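Long-range contacts in phosphotriesterase family protein (Listeria monocytogenes serotype 4b str. H7858, PDB 3PNZ), which probably hydrolyses phosphorylated sugar lactones, as a zinc-containing lactonase with the amidohydrolase fold: residues 64-69 with 90-95; 262-267 with 311-316; 193-198 with 226-231. One frame throughout, in Å; residues are numbered along the deposited sequence.

How the interactions relate
The three contacts lie in one TIM-barrel chain of the phosphotriesterase family. Interaction 1 is the one at the metal centre. It joins neighbouring barrel strands at the ends that lead into the site, and the side chain of Ala66 is about 4 Å from a zinc ion. Interactions 2 and 3 belong to the outer layer. In interaction 3 the side chain of Ala194 is about 13 Å from zinc. These two contacts touch: Gln266 NE2 probably bonds to Ala229 O at 2.8 Å, and Phe263 CG packs on Ala229 CB at 3.6 Å. Interaction 1 touches neither; its nearest atoms are about 9 Å from interaction 3 and about 11 Å from interaction 2.

Interaction 1 (64-69 with 90-95); sequences VDATAV and VGTAGF
Val64 and Val90 pair on parallel strands, and their side chains lie on the same face of the sheet. This end is the tighter one. Asp65 N donates to Val90 O at 2.9 Å, and Thr92 OG1 donates to Asp65 O at 2.7 Å. The hydroxyl comes from above the carbonyl plane, 36° out of it. With chi1 at -62°, OG1 stands beside the threonine's own backbone N.

The backbone pairing loosens at Asp65 and Thr92. Asp65 O is held by the hydroxyl and by a water, while the direct bond from Thr92 N is missing. The water also donates to Thr67 O and accepts from Thr92 N at 3.0 Å. The chains close again where Val69 N donates to Gly94 O at 3.1 Å, and Ala68 CB rests on the same oxygen at 3.4 Å.

Asp65 OD1 takes two bonds, from Thr67 N in an Asx turn and from Thr67 OG1. Thr67 OG1 also bonds to the zinc ligand His24, which makes it second-shell. Ala66 O bonds to NZ of the carboxylated lysine at position 154. The contact pairs the two strands of beta-alpha-beta unit 62-92 in the TIM barrel, at the binuclear zinc site of the amidohydrolase fold.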
loop_
_atom_site.group_PDB
_atom_site.type_symbol
_atom_site.label_atom_id
_atom_site.label_comp_id
_atom_site.label_asym_id
_atom_site.label_seq_id
_atom_site.Cartn_x
_atom_site.Cartn_y
_atom_site.Cartn_z
ATOM N N VAL A 64 -0.943 6.488 -3.037
ATOM C CA VAL A 64 0.120 5.703 -2.434
ATOM C C VAL A 64 0.280 4.433 -3.261
ATOM O O VAL A 64 -0.618 3.591 -3.308
ATOM C CB VAL A 64 -0.180 5.351 -0.961
ATOM C CG1 VAL A 64 0.965 4.544 -0.368
ATOM C CG2 VAL A 64 -0.395 6.627 -0.152
ATOM N N ASP A 65 1.422 4.319 -3.926
ATOM C CA ASP A 65 1.710 3.204 -4.818
ATOM C C ASP A 65 2.443 2.127 -4.042
ATOM O O ASP A 65 3.598 2.298 -3.672
ATOM C CB ASP A 65 2.577 3.697 -5.974
ATOM C CG ASP A 65 2.905 2.604 -6.974
ATOM O OD1 ASP A 65 2.750 1.404 -6.644
ATOM O OD2 ASP A 65 3.324 2.949 -8.096
ATOM N N ALA A 66 1.770 1.006 -3.800
ATOM C CA ALA A 66 2.293 -0.006 -2.898
ATOM C C ALA A 66 3.182 -1.039 -3.593
ATOM O O ALA A 66 3.548 -2.049 -2.995
ATOM C CB ALA A 66 1.135 -0.700 -2.166
ATOM N N THR A 67 3.550 -0.770 -4.841
ATOM C CA THR A 67 4.370 -1.703 -5.612
ATOM C C THR A 67 5.767 -1.814 -5.013
ATOM O O THR A 67 6.521 -0.830 -4.980
ATOM C CB THR A 67 4.483 -1.264 -7.090
ATOM O OG1 THR A 67 3.172 -1.009 -7.619
ATOM C CG2 THR A 67 5.186 -2.331 -7.922
ATOM N N ALA A 68 6.107 -3.016 -4.552
ATOM C CA ALA A 68 7.390 -3.280 -3.899
ATOM C C ALA A 68 8.372 -3.935 -4.871
ATOM O O ALA A 68 8.025 -4.189 -6.019
ATOM C CB ALA A 68 7.186 -4.158 -2.666
ATOM N N VAL A 69 9.586 -4.237 -4.409
ATOM C CA VAL A 69 10.653 -4.658 -5.325
ATOM C C VAL A 69 10.367 -6.001 -6.001
ATOM O O VAL A 69 10.817 -6.243 -7.124
ATOM C CB VAL A 69 12.033 -4.704 -4.628
ATOM C CG1 VAL A 69 12.145 -5.925 -3.713
ATOM C CG2 VAL A 69 13.148 -4.704 -5.663
ATOM N N VAL A 90 3.296 8.574 -3.567
ATOM C CA VAL A 90 4.167 8.071 -2.513
ATOM C C VAL A 90 4.570 6.654 -2.903
ATOM O O VAL A 90 3.717 5.770 -2.992
ATOM C CB VAL A 90 3.449 8.036 -1.151
ATOM C CG1 VAL A 90 4.333 7.394 -0.096
ATOM C CG2 VAL A 90 3.034 9.450 -0.729
ATOM N N GLY A 91 5.857 6.438 -3.148
ATOM C CA GLY A 91 6.353 5.126 -3.536
ATOM C C GLY A 91 6.641 4.248 -2.335
ATOM O O GLY A 91 6.693 4.729 -1.203
ATOM N N THR A 92 6.830 2.954 -2.576
ATOM C CA THR A 92 6.997 2.011 -1.489
ATOM C C THR A 92 8.281 1.202 -1.612
ATOM O O THR A 92 8.530 0.568 -2.640
ATOM C CB THR A 92 5.801 1.057 -1.453
ATOM O OG1 THR A 92 4.613 1.820 -1.215
ATOM C CG2 THR A 92 5.979 0.002 -0.364
ATOM N N ALA A 93 9.083 1.219 -0.554
ATOM C CA ALA A 93 10.297 0.425 -0.484
ATOM C C ALA A 93 10.017 -0.922 0.183
ATOM O O ALA A 93 9.053 -1.060 0.931
ATOM C CB ALA A 93 11.364 1.175 0.308
ATOM N N GLY A 94 10.845 -1.918 -0.090
ATOM C CA GLY A 94 10.729 -3.172 0.635
ATOM C C GLY A 94 10.091 -4.301 -0.153
ATOM O O GLY A 94 10.292 -4.410 -1.355
ATOM N N PHE A 95 9.285 -5.112 0.532
ATOM C CA PHE A 95 8.839 -6.402 0.003
ATOM C C PHE A 95 7.313 -6.541 0.067
ATOM O O PHE A 95 6.680 -5.970 0.948
ATOM C CB PHE A 95 9.499 -7.528 0.813
ATOM C CG PHE A 95 10.963 -7.306 1.082
ATOM C CD1 PHE A 95 11.927 -7.799 0.212
ATOM C CD2 PHE A 95 11.377 -6.597 2.198
ATOM C CE1 PHE A 95 13.272 -7.592 0.450
ATOM C CE2 PHE A 95 12.725 -6.384 2.446
ATOM C CZ PHE A 95 13.678 -6.882 1.568
HETATM O O HOH W 1 6.050 1.900 -5.272
#

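Interaction 2 (262-267 with 311-316)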
loop_
_atom_site.group_PDB
_atom_site.type_symbol
_atom_site.label_atom_id
_atom_site.label_comp_id
_atom_site.label_asym_id
_atom_site.label_seq_id
_atom_site.Cartn_x
_atom_site.Cartn_y
_atom_site.Cartn_z
ATOM N N GLY A 262 -14.808 3.949 18.287
ATOM C CA GLY A 262 -13.923 5.080 18.533
ATOM C C GLY A 262 -12.636 5.108 17.725
ATOM O O GLY A 262 -11.705 5.842 18.059
ATOM N N PHE A 263 -12.572 4.313 16.661
ATOM C CA PHE A 263 -11.339 4.180 15.897
ATOM C C PHE A 263 -11.373 4.857 14.529
ATOM O O PHE A 263 -10.590 4.512 13.645
ATOM C CB PHE A 263 -10.989 2.688 15.739
ATOM C CG PHE A 263 -10.797 1.975 17.044
ATOM C CD1 PHE A 263 -9.683 2.231 17.831
ATOM C CD2 PHE A 263 -11.727 1.045 17.493
ATOM C CE1 PHE A 263 -9.496 1.573 19.048
ATOM C CE2 PHE A 263 -11.543 0.385 18.702
ATOM C CZ PHE A 263 -10.430 0.647 19.479
ATOM N N GLU A 264 -12.251 5.839 14.348
ATOM C CA GLU A 264 -12.396 6.448 13.028
ATOM C C GLU A 264 -11.102 7.067 12.495
ATOM O O GLU A 264 -10.916 7.170 11.285
ATOM C CB GLU A 264 -13.525 7.482 13.017
ATOM C CG GLU A 264 -13.226 8.747 13.812
ATOM C CD GLU A 264 -14.489 9.538 14.093
ATOM O OE1 GLU A 264 -15.473 8.930 14.568
ATOM O OE2 GLU A 264 -14.505 10.759 13.831
ATOM N N ASP A 265 -10.209 7.482 13.391
ATOM C CA ASP A 265 -8.987 8.164 12.978
ATOM C C ASP A 265 -7.932 7.196 12.436
ATOM O O ASP A 265 -6.849 7.609 12.014
ATOM C CB ASP A 265 -8.394 8.935 14.157
ATOM C CG ASP A 265 -9.252 10.111 14.590
ATOM O OD1 ASP A 265 -10.079 10.586 13.788
ATOM O OD2 ASP A 265 -9.078 10.565 15.744
ATOM N N GLN A 266 -8.236 5.899 12.467
ATOM C CA GLN A 266 -7.259 4.896 12.048
ATOM C C GLN A 266 -7.613 4.221 10.727
ATOM O O GLN A 266 -6.852 3.381 10.236
ATOM C CB GLN A 266 -7.068 3.842 13.144
ATOM C CG GLN A 266 -6.279 4.372 14.334
ATOM C CD GLN A 266 -6.472 3.539 15.588
ATOM O OE1 GLN A 266 -7.001 4.026 16.589
ATOM N NE2 GLN A 266 -6.040 2.281 15.544
ATOM N N ILE A 267 -8.753 4.594 10.155
ATOM C CA ILE A 267 -9.246 3.948 8.929
ATOM C C ILE A 267 -8.690 4.576 7.643
ATOM O O ILE A 267 -8.732 5.798 7.453
ATOM C CB ILE A 267 -10.783 3.923 8.906
ATOM C CG1 ILE A 267 -11.286 3.087 10.088
ATOM C CG2 ILE A 267 -11.297 3.375 7.560
ATOM C CD1 ILE A 267 -12.745 3.243 10.375
ATOM N N GLU A 311 -19.995 12.747 5.829
ATOM C CA GLU A 311 -19.065 13.674 5.202
ATOM C C GLU A 311 -17.787 13.817 6.024
ATOM O O GLU A 311 -16.685 13.851 5.473
ATOM C CB GLU A 311 -19.736 15.039 4.995
ATOM C CG GLU A 311 -20.932 14.997 4.043
ATOM C CD GLU A 311 -22.259 14.626 4.726
ATOM O OE1 GLU A 311 -22.251 14.070 5.855
ATOM O OE2 GLU A 311 -23.323 14.893 4.118
ATOM N N LYS A 312 -17.936 13.890 7.341
ATOM C CA LYS A 312 -16.783 14.007 8.228
ATOM C C LYS A 312 -15.906 12.759 8.134
ATOM O O LYS A 312 -14.676 12.850 8.112
ATOM C CB LYS A 312 -17.228 14.198 9.677
ATOM C CG LYS A 312 -16.074 14.365 10.655
ATOM C CD LYS A 312 -16.562 14.459 12.093
ATOM C CE LYS A 312 -15.402 14.715 13.050
ATOM N NZ LYS A 312 -15.842 14.809 14.477
ATOM N N LEU A 313 -16.547 11.597 8.085
ATOM C CA LEU A 313 -15.816 10.333 8.005
ATOM C C LEU A 313 -15.035 10.231 6.699
ATOM O O LEU A 313 -13.893 9.789 6.692
ATOM C CB LEU A 313 -16.775 9.147 8.159
ATOM C CG LEU A 313 -17.337 9.020 9.574
ATOM C CD1 LEU A 313 -18.416 7.947 9.623
ATOM C CD2 LEU A 313 -16.226 8.725 10.582
ATOM N N VAL A 314 -15.652 10.635 5.591
ATOM C CA VAL A 314 -14.953 10.627 4.313
ATOM C C VAL A 314 -13.731 11.541 4.358
ATOM O O VAL A 314 -12.664 11.200 3.843
ATOM C CB VAL A 314 -15.881 11.009 3.143
ATOM C CG1 VAL A 314 -15.059 11.383 1.910
ATOM C CG2 VAL A 314 -16.844 9.850 2.845
ATOM N N LYS A 315 -13.875 12.700 4.994
ATOM C CA LYS A 315 -12.736 13.596 5.136
ATOM C C LYS A 315 -11.611 12.935 5.939
ATOM O O LYS A 315 -10.438 13.078 5.599
ATOM C CB LYS A 315 -13.157 14.914 5.785
ATOM C CG LYS A 315 -12.056 15.959 5.794
ATOM C CD LYS A 315 -12.393 17.105 6.734
ATOM C CE LYS A 315 -11.135 17.892 7.096
ATOM N NZ LYS A 315 -10.386 18.301 5.874
ATOM N N LYS A 316 -11.967 12.205 6.993
ATOM C CA LYS A 316 -10.962 11.472 7.755
ATOM C C LYS A 316 -10.318 10.357 6.936
ATOM O O LYS A 316 -9.093 10.276 6.876
ATOM C CB LYS A 316 -11.538 10.933 9.066
ATOM C CG LYS A 316 -11.926 12.055 10.018
ATOM C CD LYS A 316 -12.224 11.570 11.407
ATOM C CE LYS A 316 -12.146 12.741 12.394
ATOM N NZ LYS A 316 -12.318 12.270 13.780
#
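Lys316 NZ is held by two consecutive acids, Glu264 and Asp265, which follow one another in the loop before strand 267-269. It reaches Glu264 OE2 at 2.7 Å and Asp265 OD1 at 2.8 Å. Both are salt bridges, but the two carboxylates are used differently. Asp265 OD1 offers its syn lone pair, on the side of its other oxygen. Glu264 OE2 is met on the anti side, 21° out of the carboxylate plane.

The glutamate gets there through its first torsion. At chi1 70° CG lies between the backbone N and the carbonyl carbon, and the chain then extends toward the helix. The lysine is also extended. Its CD and CE pass along one side of the two acid oxygens, close to both, and the amine lies at the end of that run. CE lies 3.3 Å from Asp265 OD1.

Leu313 supplies the apolar side. Its CD2 meets Glu264 CB at 3.8 Å, and the two side chains cross at about a right angle. Lys312 NZ stands 4.3 Å from Glu264 OE2, too far for a salt bridge.

The contact joins this loop to helix 310-325. The same helix binds the loop backbone further along: Asn321 bonds to Glu264 O, and Arg324 to Asp265 O. Two carboxylates on one amine probably favour a charged lysine, and that lysine should in turn ease the repulsion between the neighbouring acids.

Interaction 3 (193-198 with 226-231); sequences MALEQI and KQVAKT
In Ile198, chi1 of -75° puts CG1 beside the backbone N, and chi2 of 158° carries CD1 outward to Thr231. In Thr231, chi1 of 70° places OG1 between the backbone N and the carbonyl carbon, while CG2 lies beside the backbone N. The two side chains meet tip to tip. Ile198 CD1 touches both branches of the threonine, OG1 at 4.0 Å and CG2 at 4.1 Å.

The same turn of Thr231 lets OG1 donate to Val228 O at 2.7 Å, nearly in line with the carbonyl bond. Thr231 N also donates to Val228 O, at 3.1 Å, so this oxygen is gripped twice. Ala233 N bonds to the hydroxyl from beyond the segment. The polar end of the threonine is thus engaged on its own side, although it borders an apolar group across the contact.

Val228 fills the middle. Its CG2 meets Ala194 CB at 3.8 Å and Leu195 CD2 at 4.1 Å. Leu195 crosses Gln227 at about a right angle. Leu195 CD1 lies 3.6 Å from Gln227 OE1 and almost as close to the rest of the amide group.

The contact packs helix 194-203 against helix 222-229 and the residues that follow, up to Thr231, in the outer layer of the barrel. The helices also share a polar link, Tyr224 OH to Ala194 N. Toward the barrel, Ile198 and Val228 both touch Ile213 of strand 211-213. Leu195 and Gln227 are partly exposed, while Ala194, Ile198 and Val228 are buried.

Between segments 193-198 and 226-231 the contact is by van der Waals packing alone. The fit therefore depends on side-chain shape, while the bonds to Val228 O fix where Thr231 stands.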
loop_
_atom_site.group_PDB
_atom_site.type_symbol
_atom_site.label_atom_id
_atom_site.label_comp_id
_atom_site.label_asym_id
_atom_site.label_seq_id
_atom_site.Cartn_x
_atom_site.Cartn_y
_atom_site.Cartn_z
ATOM N N MET A 193 -2.866 -12.716 10.251
ATOM C CA MET A 193 -1.559 -12.595 10.898
ATOM C C MET A 193 -1.227 -11.190 11.401
ATOM O O MET A 193 -0.090 -10.930 11.788
ATOM C CB MET A 193 -0.435 -13.119 10.001
ATOM C CG MET A 193 -0.644 -14.570 9.537
ATOM S SD MET A 193 -1.010 -15.731 10.896
ATOM C CE MET A 193 0.599 -15.881 11.651
ATOM N N ALA A 194 -2.212 -10.296 11.434
ATOM C CA ALA A 194 -1.920 -8.939 11.913
ATOM C C ALA A 194 -1.348 -8.929 13.329
ATOM O O ALA A 194 -0.392 -8.207 13.612
ATOM C CB ALA A 194 -3.150 -8.047 11.825
ATOM N N LEU A 195 -1.928 -9.721 14.227
ATOM C CA LEU A 195 -1.469 -9.705 15.610
ATOM C C LEU A 195 -0.057 -10.265 15.750
ATOM O O LEU A 195 0.714 -9.813 16.602
ATOM C CB LEU A 195 -2.443 -10.450 16.516
ATOM C CG LEU A 195 -3.852 -9.852 16.548
ATOM C CD1 LEU A 195 -4.772 -10.760 17.367
ATOM C CD2 LEU A 195 -3.833 -8.431 17.103
ATOM N N GLU A 196 0.277 -11.249 14.916
ATOM C CA GLU A 196 1.622 -11.805 14.925
ATOM C C GLU A 196 2.646 -10.843 14.307
ATOM O O GLU A 196 3.784 -10.761 14.782
ATOM C CB GLU A 196 1.663 -13.169 14.236
ATOM C CG GLU A 196 0.911 -14.255 15.020
ATOM C CD GLU A 196 -0.598 -14.179 14.863
ATOM O OE1 GLU A 196 -1.091 -13.410 14.013
ATOM O OE2 GLU A 196 -1.307 -14.909 15.589
ATOM N N GLN A 197 2.249 -10.126 13.256
ATOM C CA GLN A 197 3.095 -9.070 12.710
ATOM C C GLN A 197 3.396 -8.067 13.814
ATOM O O GLN A 197 4.540 -7.655 14.005
ATOM C CB GLN A 197 2.396 -8.333 11.574
ATOM C CG GLN A 197 2.232 -9.142 10.293
ATOM C CD GLN A 197 1.628 -8.310 9.183
ATOM O OE1 GLN A 197 1.194 -7.177 9.403
ATOM N NE2 GLN A 197 1.600 -8.865 7.979
ATOM N N ILE A 198 2.353 -7.683 14.537
ATOM C CA ILE A 198 2.483 -6.700 15.610
ATOM C C ILE A 198 3.454 -7.167 16.697
ATOM O O ILE A 198 4.244 -6.376 17.203
ATOM C CB ILE A 198 1.102 -6.315 16.181
ATOM C CG1 ILE A 198 0.387 -5.383 15.194
ATOM C CG2 ILE A 198 1.217 -5.694 17.565
ATOM C CD1 ILE A 198 -1.115 -5.355 15.353
ATOM N N LYS A 226 -11.030 -4.960 16.287
ATOM C CA LYS A 226 -10.862 -4.179 17.516
ATOM C C LYS A 226 -9.536 -4.488 18.219
ATOM O O LYS A 226 -8.885 -3.584 18.760
ATOM C CB LYS A 226 -12.044 -4.403 18.463
ATOM C CG LYS A 226 -11.918 -3.656 19.793
ATOM C CD LYS A 226 -13.281 -3.510 20.476
ATOM C CE LYS A 226 -13.170 -2.644 21.728
ATOM N NZ LYS A 226 -14.479 -2.526 22.430
ATOM N N GLN A 227 -9.127 -5.759 18.217
ATOM C CA GLN A 227 -7.814 -6.123 18.750
ATOM C C GLN A 227 -6.710 -5.363 18.024
ATOM O O GLN A 227 -5.781 -4.843 18.643
ATOM C CB GLN A 227 -7.548 -7.620 18.597
ATOM C CG GLN A 227 -8.271 -8.544 19.560
ATOM C CD GLN A 227 -7.956 -9.999 19.231
ATOM O OE1 GLN A 227 -8.273 -10.477 18.139
ATOM N NE2 GLN A 227 -7.318 -10.700 20.161
ATOM N N VAL A 228 -6.795 -5.325 16.702
ATOM C CA VAL A 228 -5.789 -4.619 15.914
ATOM C C VAL A 228 -5.861 -3.120 16.187
ATOM O O VAL A 228 -4.842 -2.471 16.429
ATOM C CB VAL A 228 -5.948 -4.897 14.412
ATOM C CG1 VAL A 228 -4.998 -4.035 13.597
ATOM C CG2 VAL A 228 -5.673 -6.367 14.134
ATOM N N ALA A 229 -7.069 -2.578 16.149
ATOM C CA ALA A 229 -7.251 -1.131 16.304
ATOM C C ALA A 229 -6.748 -0.616 17.653
ATOM O O ALA A 229 -6.248 0.505 17.752
ATOM C CB ALA A 229 -8.712 -0.764 16.117
ATOM N N LYS A 230 -6.898 -1.424 18.695
ATOM C CA LYS A 230 -6.464 -1.018 20.029
ATOM C C LYS A 230 -4.973 -0.711 20.121
ATOM O O LYS A 230 -4.548 0.006 21.028
ATOM C CB LYS A 230 -6.797 -2.106 21.052
ATOM C CG LYS A 230 -8.234 -2.116 21.523
ATOM C CD LYS A 230 -8.345 -3.165 22.630
ATOM C CE LYS A 230 -9.742 -3.311 23.178
ATOM N NZ LYS A 230 -9.724 -4.345 24.260
ATOM N N THR A 231 -4.181 -1.260 19.200
ATOM C CA THR A 231 -2.739 -1.028 19.199
ATOM C C THR A 231 -2.381 0.355 18.670
ATOM O O THR A 231 -1.276 0.838 18.894
ATOM C CB THR A 231 -1.978 -2.053 18.335
ATOM O OG1 THR A 231 -2.264 -1.824 16.947
ATOM C CG2 THR A 231 -2.330 -3.486 18.737
#